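Local coordinates for Lmo0812 protein (Listeria monocytogenes serovar 1/2a, PDB 4YF1) that probably acts as a pyrophosphohydrolase of the HD-domain type, perhaps removing the 3'-diphosphate from guanosine-3',5'-bis(diphosphate), at residues A85-N90 against A119-N124; W152-I157 against D175-L180. All blocks are in the same frame, centred on the assembly; numbering follows the deposited sequence. Where two conformers were deposited one is given.

The two contacts follow one another along the chain, contact 1 closing before contact 2 opens, and their centres lie about 13 Å apart in this all-helical protein. Contact 1 joins the end region of helix 78-87 to helix 111-132 near the centre of the chain; contact 2 pairs helix 147-160 with helix 172-184 about 11 Å from that centre. Helix 111-132 connects them: Y177 of contact 2 packs on K121 of contact 1, with K121 CB 3.4 Å from Y177 CE1, and L180 packs on L122. The polar cluster around D120, part of a probable HD-domain site, is thus backed by the later helical pair.

Contact 1. Residues A85-N90 against A119-N124; sequences ASHTEN and ADKLDN
H87 meets D120 and K121 in a small polar cluster and contributes about half of the buried surface, more than either partner. In the conformer given, one of two deposited, H87 CG stands anti to the backbone N (chi1 173°), reaching from the end region of helix 78-87 toward helix 111-132. H87 NE2 donates to D120 OD2 over 3.2 Å, and the bond is nearly straight. The oxygen lies almost in the imidazole plane, but the ring comes to it from above the carboxylate, the two planes being 65° apart. K121 comes from the opposite direction to H87. Its chain sets out to one side of the contact, and bends at chi2 and chi3 bring NZ round to the ring edge, 3.2 Å from H87 CE1. K121 NZ also lies 3.0 Å from D120 OD2, a salt bridge that meets the oxygen nearly along its C-O bond. Close by, E89 pairs with K99 and R98, its OE2 5.6 Å from K121 NZ.

In this conformer of H87, D120 OD2 accepts from both H87 NE2 and K121 NZ, while D120 OD1 takes a hydrogen bond from H35 NE2. With bonds on both oxygens the buried carboxylate is held against rotation. H35, H59, D60 and D120 converge as in the H...HD...D signature of HD-domain hydrolases, and although no metal is bound to them here, K121 and, less securely, H87 may help position D120 from the second shell.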
ATOM      1  N   ALA A  85      -3.386  12.929   3.624  1.00 26.61           N
ATOM      2  CA  ALA A  85      -4.161  13.956   4.302  1.00 27.20           C
ATOM      3  C   ALA A  85      -4.952  14.810   3.342  1.00 28.08           C
ATOM      4  O   ALA A  85      -6.021  15.311   3.720  1.00 28.82           O
ATOM      5  CB  ALA A  85      -3.264  14.848   5.157  1.00 28.07           C
ATOM      6  N   SER A  86      -4.462  14.984   2.108  1.00 27.54           N
ATOM      7  CA  SER A  86      -5.171  15.823   1.145  1.00 28.55           C
ATOM      8  C   SER A  86      -6.609  15.341   0.838  1.00 29.79           C
ATOM      9  O   SER A  86      -7.469  16.170   0.555  1.00 31.28           O
ATOM     10  CB  SER A  86      -4.402  15.975  -0.163  1.00 27.56           C
ATOM     11  OG  SER A  86      -4.432  14.803  -0.974  1.00 27.16           O
ATOM     12  N   HIS A  87      -6.881  14.044   0.945  0.50 29.99           N
ATOM     13  CA  HIS A  87      -8.229  13.496   0.644  0.50 31.44           C
ATOM     14  C   HIS A  87      -8.977  12.859   1.821  0.50 34.01           C
ATOM     15  O   HIS A  87     -10.058  12.303   1.640  0.50 36.15           O
ATOM     16  CB  HIS A  87      -8.122  12.488  -0.505  0.50 29.63           C
ATOM     17  CG  HIS A  87      -9.396  11.751  -0.794  0.50 29.30           C
ATOM     18  ND1 HIS A  87     -10.640  12.315  -0.603  0.50 29.80           N
ATOM     19  CD2 HIS A  87      -9.615  10.551  -1.380  0.50 28.62           C
ATOM     20  CE1 HIS A  87     -11.572  11.462  -0.992  0.50 29.62           C
ATOM     21  NE2 HIS A  87     -10.977  10.388  -1.477  0.50 28.70           N
ATOM     22  N   THR A  88      -8.427  12.974   3.018  1.00 36.66           N
ATOM     23  CA  THR A  88      -9.020  12.356   4.214  1.00 38.84           C
ATOM     24  C   THR A  88     -10.130  13.280   4.703  1.00 37.75           C
ATOM     25  O   THR A  88      -9.931  14.479   4.784  1.00 39.49           O
ATOM     26  CB  THR A  88      -7.980  12.195   5.354  1.00 42.22           C
ATOM     27  OG1 THR A  88      -6.918  11.334   4.929  1.00 45.89           O
ATOM     28  CG2 THR A  88      -8.619  11.600   6.616  1.00 43.88           C
ATOM     29  N   GLU A  89     -11.288  12.711   5.029  1.00 35.91           N
ATOM     30  CA  GLU A  89     -12.418  13.491   5.525  1.00 35.11           C
ATOM     31  C   GLU A  89     -12.262  13.747   7.017  1.00 35.67           C
ATOM     32  O   GLU A  89     -11.696  12.931   7.734  1.00 37.86           O
ATOM     33  CB  GLU A  89     -13.745  12.746   5.290  1.00 33.83           C
ATOM     34  CG  GLU A  89     -14.148  12.559   3.829  1.00 33.22           C
ATOM     35  CD  GLU A  89     -15.489  11.836   3.654  1.00 33.94           C
ATOM     36  OE1 GLU A  89     -15.996  11.212   4.613  1.00 34.45           O
ATOM     37  OE2 GLU A  89     -16.026  11.861   2.528  1.00 33.32           O
ATOM     38  N   ASN A  90     -12.731  14.900   7.468  1.00 33.58           N
ATOM     39  CA  ASN A  90     -12.802  15.171   8.885  1.00 34.74           C
ATOM     40  C   ASN A  90     -14.156  14.565   9.308  1.00 34.62           C
ATOM     41  O   ASN A  90     -15.207  15.157   9.059  1.00 31.94           O
ATOM     42  CB  ASN A  90     -12.758  16.665   9.163  1.00 34.81           C
ATOM     43  CG  ASN A  90     -12.802  16.984  10.650  1.00 37.06           C
ATOM     44  OD1 ASN A  90     -13.524  16.343  11.423  1.00 35.41           O
ATOM     45  ND2 ASN A  90     -12.017  17.990  11.062  1.00 38.70           N
ATOM     46  N   ALA A 119      -9.698   8.257  -8.439  1.00 18.26           N
ATOM     47  CA  ALA A 119      -9.461   6.819  -8.384  1.00 19.31           C
ATOM     48  C   ALA A 119     -10.296   6.153  -7.289  1.00 20.19           C
ATOM     49  O   ALA A 119     -10.865   5.079  -7.485  1.00 19.86           O
ATOM     50  CB  ALA A 119      -7.992   6.520  -8.185  1.00 19.88           C
ATOM     51  N   ASP A 120     -10.350   6.801  -6.136  1.00 20.96           N
ATOM     52  CA  ASP A 120     -11.150   6.313  -5.019  1.00 22.77           C
ATOM     53  C   ASP A 120     -12.636   6.239  -5.435  1.00 22.41           C
ATOM     54  O   ASP A 120     -13.299   5.231  -5.200  1.00 22.54           O
ATOM     55  CB  ASP A 120     -10.999   7.263  -3.837  1.00 24.44           C
ATOM     56  CG  ASP A 120     -11.927   6.897  -2.657  1.00 27.87           C
ATOM     57  OD1 ASP A 120     -11.837   5.762  -2.158  1.00 32.54           O
ATOM     58  OD2 ASP A 120     -12.700   7.759  -2.220  1.00 28.78           O
ATOM     59  N   LYS A 121     -13.137   7.291  -6.067  1.00 22.49           N
ATOM     60  CA  LYS A 121     -14.574   7.308  -6.511  1.00 24.74           C
ATOM     61  C   LYS A 121     -14.867   6.340  -7.618  1.00 23.59           C
ATOM     62  O   LYS A 121     -15.958   5.807  -7.710  1.00 22.65           O
ATOM     63  CB  LYS A 121     -15.007   8.694  -6.966  1.00 26.75           C
ATOM     64  CG  LYS A 121     -15.534   9.525  -5.842  1.00 31.09           C
ATOM     65  CD  LYS A 121     -14.498   9.784  -4.806  1.00 34.38           C
ATOM     66  CE  LYS A 121     -15.134   9.767  -3.443  1.00 38.60           C
ATOM     67  NZ  LYS A 121     -14.148  10.355  -2.487  1.00 40.66           N
ATOM     68  N   LEU A 122     -13.902   6.178  -8.507  1.00 21.75           N
ATOM     69  CA  LEU A 122     -14.050   5.239  -9.614  1.00 22.17           C
ATOM     70  C   LEU A 122     -14.227   3.813  -9.134  1.00 22.54           C
ATOM     71  O   LEU A 122     -15.148   3.129  -9.580  1.00 22.89           O
ATOM     72  CB  LEU A 122     -12.844   5.344 -10.587  1.00 21.74           C
ATOM     73  CG  LEU A 122     -12.802   4.367 -11.768  1.00 22.66           C
ATOM     74  CD1 LEU A 122     -14.058   4.348 -12.611  1.00 22.87           C
ATOM     75  CD2 LEU A 122     -11.582   4.625 -12.668  1.00 22.95           C
ATOM     76  N   ASP A 123     -13.377   3.346  -8.223  1.00 22.16           N
ATOM     77  CA  ASP A 123     -13.543   1.987  -7.741  1.00 23.73           C
ATOM     78  C   ASP A 123     -14.905   1.838  -7.019  1.00 24.63           C
ATOM     79  O   ASP A 123     -15.549   0.802  -7.160  1.00 24.89           O
ATOM     80  CB  ASP A 123     -12.428   1.553  -6.812  1.00 24.59           C
ATOM     81  CG  ASP A 123     -12.559   0.094  -6.405  1.00 26.43           C
ATOM     82  OD1 ASP A 123     -12.476  -0.810  -7.283  1.00 27.49           O
ATOM     83  OD2 ASP A 123     -12.729  -0.158  -5.207  1.00 26.92           O
ATOM     84  N   ASN A 124     -15.297   2.853  -6.238  0.70 24.54           N
ATOM     85  CA  ASN A 124     -16.613   2.838  -5.534  0.70 25.68           C
ATOM     86  C   ASN A 124     -17.775   2.708  -6.523  0.70 25.23           C
ATOM     87  O   ASN A 124     -18.626   1.845  -6.350  0.70 26.44           O
ATOM     88  CB  ASN A 124     -16.815   4.113  -4.695  0.70 26.19           C
ATOM     89  CG  ASN A 124     -15.929   4.176  -3.458  0.70 27.85           C
ATOM     90  OD1 ASN A 124     -15.286   3.192  -3.068  0.70 29.95           O
ATOM     91  ND2 ASN A 124     -15.907   5.352  -2.812  0.70 28.48           N
TER

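Contact 2. Residues W152-I157 against D175-L180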
ATOM      1  N   TRP A 152     -25.648  14.538  -6.634  1.00 22.91           N
ATOM      2  CA  TRP A 152     -25.019  15.841  -6.464  1.00 22.28           C
ATOM      3  C   TRP A 152     -23.515  15.669  -6.252  1.00 20.76           C
ATOM      4  O   TRP A 152     -22.723  16.403  -6.820  1.00 20.53           O
ATOM      5  CB  TRP A 152     -25.637  16.609  -5.290  1.00 22.57           C
ATOM      6  CG  TRP A 152     -24.771  17.720  -4.746  1.00 22.34           C
ATOM      7  CD1 TRP A 152     -24.619  18.984  -5.246  1.00 22.65           C
ATOM      8  CD2 TRP A 152     -23.920  17.638  -3.596  1.00 21.44           C
ATOM      9  NE1 TRP A 152     -23.730  19.691  -4.461  1.00 21.91           N
ATOM     10  CE2 TRP A 152     -23.291  18.882  -3.450  1.00 21.49           C
ATOM     11  CE3 TRP A 152     -23.639  16.626  -2.674  1.00 21.24           C
ATOM     12  CZ2 TRP A 152     -22.394  19.142  -2.422  1.00 21.61           C
ATOM     13  CZ3 TRP A 152     -22.752  16.887  -1.635  1.00 21.78           C
ATOM     14  CH2 TRP A 152     -22.143  18.135  -1.518  1.00 21.55           C
ATOM     15  N   TYR A 153     -23.153  14.701  -5.423  1.00 20.59           N
ATOM     16  CA  TYR A 153     -21.743  14.449  -5.068  1.00 20.44           C
ATOM     17  C   TYR A 153     -20.881  13.985  -6.249  1.00 20.02           C
ATOM     18  O   TYR A 153     -19.850  14.606  -6.572  1.00 19.30           O
ATOM     19  CB  TYR A 153     -21.703  13.437  -3.912  1.00 21.28           C
ATOM     20  CG  TYR A 153     -20.329  12.999  -3.492  1.00 22.60           C
ATOM     21  CD1 TYR A 153     -19.297  13.918  -3.389  1.00 23.17           C
ATOM     22  CD2 TYR A 153     -20.069  11.674  -3.103  1.00 24.15           C
ATOM     23  CE1 TYR A 153     -18.037  13.531  -2.988  1.00 24.23           C
ATOM     24  CE2 TYR A 153     -18.792  11.285  -2.678  1.00 24.43           C
ATOM     25  CZ  TYR A 153     -17.792  12.219  -2.631  1.00 24.91           C
ATOM     26  OH  TYR A 153     -16.512  11.895  -2.173  1.00 27.18           O
ATOM     27  N   ASN A 154     -21.327  12.920  -6.908  1.00 20.21           N
ATOM     28  CA  ASN A 154     -20.603  12.337  -8.035  1.00 20.52           C
ATOM     29  C   ASN A 154     -20.553  13.272  -9.239  1.00 20.64           C
ATOM     30  O   ASN A 154     -19.478  13.426  -9.889  1.00 20.23           O
ATOM     31  CB  ASN A 154     -21.175  10.955  -8.347  1.00 20.93           C
ATOM     32  CG  ASN A 154     -20.826   9.944  -7.271  1.00 21.09           C
ATOM     33  OD1 ASN A 154     -21.643   9.592  -6.377  1.00 20.63           O
ATOM     34  ND2 ASN A 154     -19.607   9.516  -7.293  1.00 19.35           N
ATOM     35  N   GLN A 155     -21.655  13.984  -9.491  1.00 20.55           N
ATOM     36  CA  GLN A 155     -21.649  14.989 -10.564  1.00 20.90           C
ATOM     37  C   GLN A 155     -20.679  16.110 -10.198  1.00 20.70           C
ATOM     38  O   GLN A 155     -19.939  16.625 -11.089  1.00 20.00           O
ATOM     39  CB  GLN A 155     -23.060  15.514 -10.854  1.00 22.03           C
ATOM     40  CG  GLN A 155     -23.822  14.496 -11.636  1.00 22.85           C
ATOM     41  CD  GLN A 155     -25.202  14.974 -12.043  1.00 24.04           C
ATOM     42  OE1 GLN A 155     -25.723  15.983 -11.549  1.00 24.33           O
ATOM     43  NE2 GLN A 155     -25.762  14.285 -12.973  1.00 24.88           N
ATOM     44  N   GLY A 156     -20.617  16.459  -8.905  1.00 20.08           N
ATOM     45  CA  GLY A 156     -19.661  17.478  -8.445  1.00 19.67           C
ATOM     46  C   GLY A 156     -18.190  17.095  -8.733  1.00 19.42           C
ATOM     47  O   GLY A 156     -17.392  17.947  -9.194  1.00 18.94           O
ATOM     48  N   ILE A 157     -17.825  15.846  -8.441  1.00 19.12           N
ATOM     49  CA  ILE A 157     -16.459  15.361  -8.716  1.00 19.46           C
ATOM     50  C   ILE A 157     -16.247  15.395 -10.229  1.00 20.09           C
ATOM     51  O   ILE A 157     -15.287  16.002 -10.728  1.00 20.19           O
ATOM     52  CB  ILE A 157     -16.214  13.922  -8.187  1.00 19.23           C
ATOM     53  CG1 ILE A 157     -16.388  13.827  -6.646  1.00 19.22           C
ATOM     54  CG2 ILE A 157     -14.811  13.444  -8.587  1.00 19.54           C
ATOM     55  CD1 ILE A 157     -15.540  14.786  -5.850  1.00 18.98           C
ATOM     56  N   ASP A 175     -12.037   9.668 -17.625  0.60 25.41           N
ATOM     57  CA  ASP A 175     -13.104   9.411 -18.602  0.60 26.90           C
ATOM     58  C   ASP A 175     -13.970   8.210 -18.178  0.60 26.35           C
ATOM     59  O   ASP A 175     -15.186   8.226 -18.377  0.60 26.58           O
ATOM     60  CB  ASP A 175     -12.515   9.169 -20.010  0.60 30.28           C
ATOM     61  CG  ASP A 175     -11.754  10.386 -20.561  0.60 32.44           C
ATOM     62  OD1 ASP A 175     -12.140  11.527 -20.230  0.60 34.44           O
ATOM     63  OD2 ASP A 175     -10.775  10.201 -21.330  0.60 34.65           O
ATOM     64  N   GLU A 176     -13.350   7.191 -17.579  1.00 25.24           N
ATOM     65  CA  GLU A 176     -14.080   6.002 -17.096  1.00 25.92           C
ATOM     66  C   GLU A 176     -15.017   6.428 -15.966  1.00 24.67           C
ATOM     67  O   GLU A 176     -16.157   5.982 -15.890  1.00 23.38           O
ATOM     68  CB  GLU A 176     -13.201   4.890 -16.527  1.00 27.97           C
ATOM     69  CG  GLU A 176     -12.271   4.231 -17.495  1.00 32.32           C
ATOM     70  CD  GLU A 176     -11.339   3.253 -16.803  1.00 36.19           C
ATOM     71  OE1 GLU A 176     -11.849   2.365 -16.064  1.00 37.30           O
ATOM     72  OE2 GLU A 176     -10.109   3.375 -17.036  1.00 37.13           O
ATOM     73  N   TYR A 177     -14.510   7.260 -15.071  1.00 22.55           N
ATOM     74  CA  TYR A 177     -15.373   7.766 -13.990  1.00 21.05           C
ATOM     75  C   TYR A 177     -16.525   8.596 -14.553  1.00 21.57           C
ATOM     76  O   TYR A 177     -17.678   8.422 -14.101  1.00 20.79           O
ATOM     77  CB  TYR A 177     -14.594   8.567 -12.976  1.00 20.53           C
ATOM     78  CG  TYR A 177     -15.442   9.163 -11.888  1.00 18.81           C
ATOM     79  CD1 TYR A 177     -15.994   8.363 -10.911  1.00 18.91           C
ATOM     80  CD2 TYR A 177     -15.688  10.522 -11.834  1.00 19.23           C
ATOM     81  CE1 TYR A 177     -16.757   8.907  -9.895  1.00 18.74           C
ATOM     82  CE2 TYR A 177     -16.458  11.084 -10.815  1.00 18.74           C
ATOM     83  CZ  TYR A 177     -16.984  10.260  -9.857  1.00 18.63           C
ATOM     84  OH  TYR A 177     -17.729  10.783  -8.846  1.00 19.40           O
ATOM     85  N   ALA A 178     -16.240   9.492 -15.495  1.00 20.96           N
ATOM     86  CA  ALA A 178     -17.305  10.305 -16.119  1.00 23.04           C
ATOM     87  C   ALA A 178     -18.421   9.428 -16.725  1.00 24.43           C
ATOM     88  O   ALA A 178     -19.610   9.717 -16.503  1.00 24.25           O
ATOM     89  CB  ALA A 178     -16.749  11.242 -17.162  1.00 23.93           C
ATOM     90  N   ARG A 179     -18.043   8.374 -17.472  1.00 24.71           N
ATOM     91  CA  ARG A 179     -19.011   7.460 -18.076  0.70 26.07           C
ATOM     92  C   ARG A 179     -19.865   6.762 -17.015  1.00 25.90           C
ATOM     93  O   ARG A 179     -21.070   6.619 -17.193  1.00 26.53           O
ATOM     94  CB  ARG A 179     -18.347   6.424 -19.001  0.70 27.62           C
ATOM     95  CG  ARG A 179     -17.752   6.998 -20.279  0.70 29.04           C
ATOM     96  CD  ARG A 179     -17.357   5.901 -21.279  0.70 31.28           C
ATOM     97  NE  ARG A 179     -16.501   4.851 -20.706  0.70 31.26           N
ATOM     98  CZ  ARG A 179     -15.167   4.874 -20.647  0.70 32.27           C
ATOM     99  NH1 ARG A 179     -14.465   5.906 -21.110  0.70 33.38           N
ATOM    100  NH2 ARG A 179     -14.521   3.855 -20.097  0.70 32.60           N
ATOM    101  N   LEU A 180     -19.234   6.317 -15.923  1.00 24.75           N
ATOM    102  CA  LEU A 180     -19.983   5.700 -14.834  1.00 25.63           C
ATOM    103  C   LEU A 180     -20.994   6.652 -14.196  1.00 26.06           C
ATOM    104  O   LEU A 180     -22.130   6.234 -13.877  1.00 27.14           O
ATOM    105  CB  LEU A 180     -19.078   5.136 -13.740  1.00 26.20           C
ATOM    106  CG  LEU A 180     -18.611   3.716 -13.911  1.00 28.94           C
ATOM    107  CD1 LEU A 180     -17.512   3.396 -12.936  1.00 29.66           C
ATOM    108  CD2 LEU A 180     -19.780   2.766 -13.715  1.00 30.37           C
TER
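Y177 puts the phenol end of its ring between N154 and I157, with the N154 amide at the ring edge, near its plane, and I157 CG2 coming in obliquely beside CE2. The amide plane is turned 49° from the ring plane, and the two side chains run at about a right angle. Which way round the N154 amide lies is uncertain, since its O and N are probably exchanged in the model; in either case its end is close to the hydroxyl, and N154 CB lies 3.5 Å from Y177 OH. The backbone of the same residue also comes near, N154 O being 3.3 Å from Y177 OH.

I157 supplies the apolar half. Its CG2 packs 3.6 Å from Y177 CE2, and CB sits 3.5 Å from the hydroxyl oxygen. CG1 lies anti to the carbonyl carbon (chi1 -61°), which leaves CB and the CG2 methyl to meet the ring. Y177 has CG anti to its backbone N (chi1 177°), an extended course that carries the hydroxyl from helix 172-184 across to helix 147-160. The tyrosine accounts for most of the buried surface and spans the gap between the two helices, its hydroxyl meeting N154 and its CE2 side meeting I157.

Farther along the same pair of helices, N154 touches V181, and it also meets F185. Y177 packs on M161, while L180 lies against T126 and K129 of helix 111-132; Y153 and W152 turn to helix 95-108, so the pair packs against helices 95-108 and 111-132.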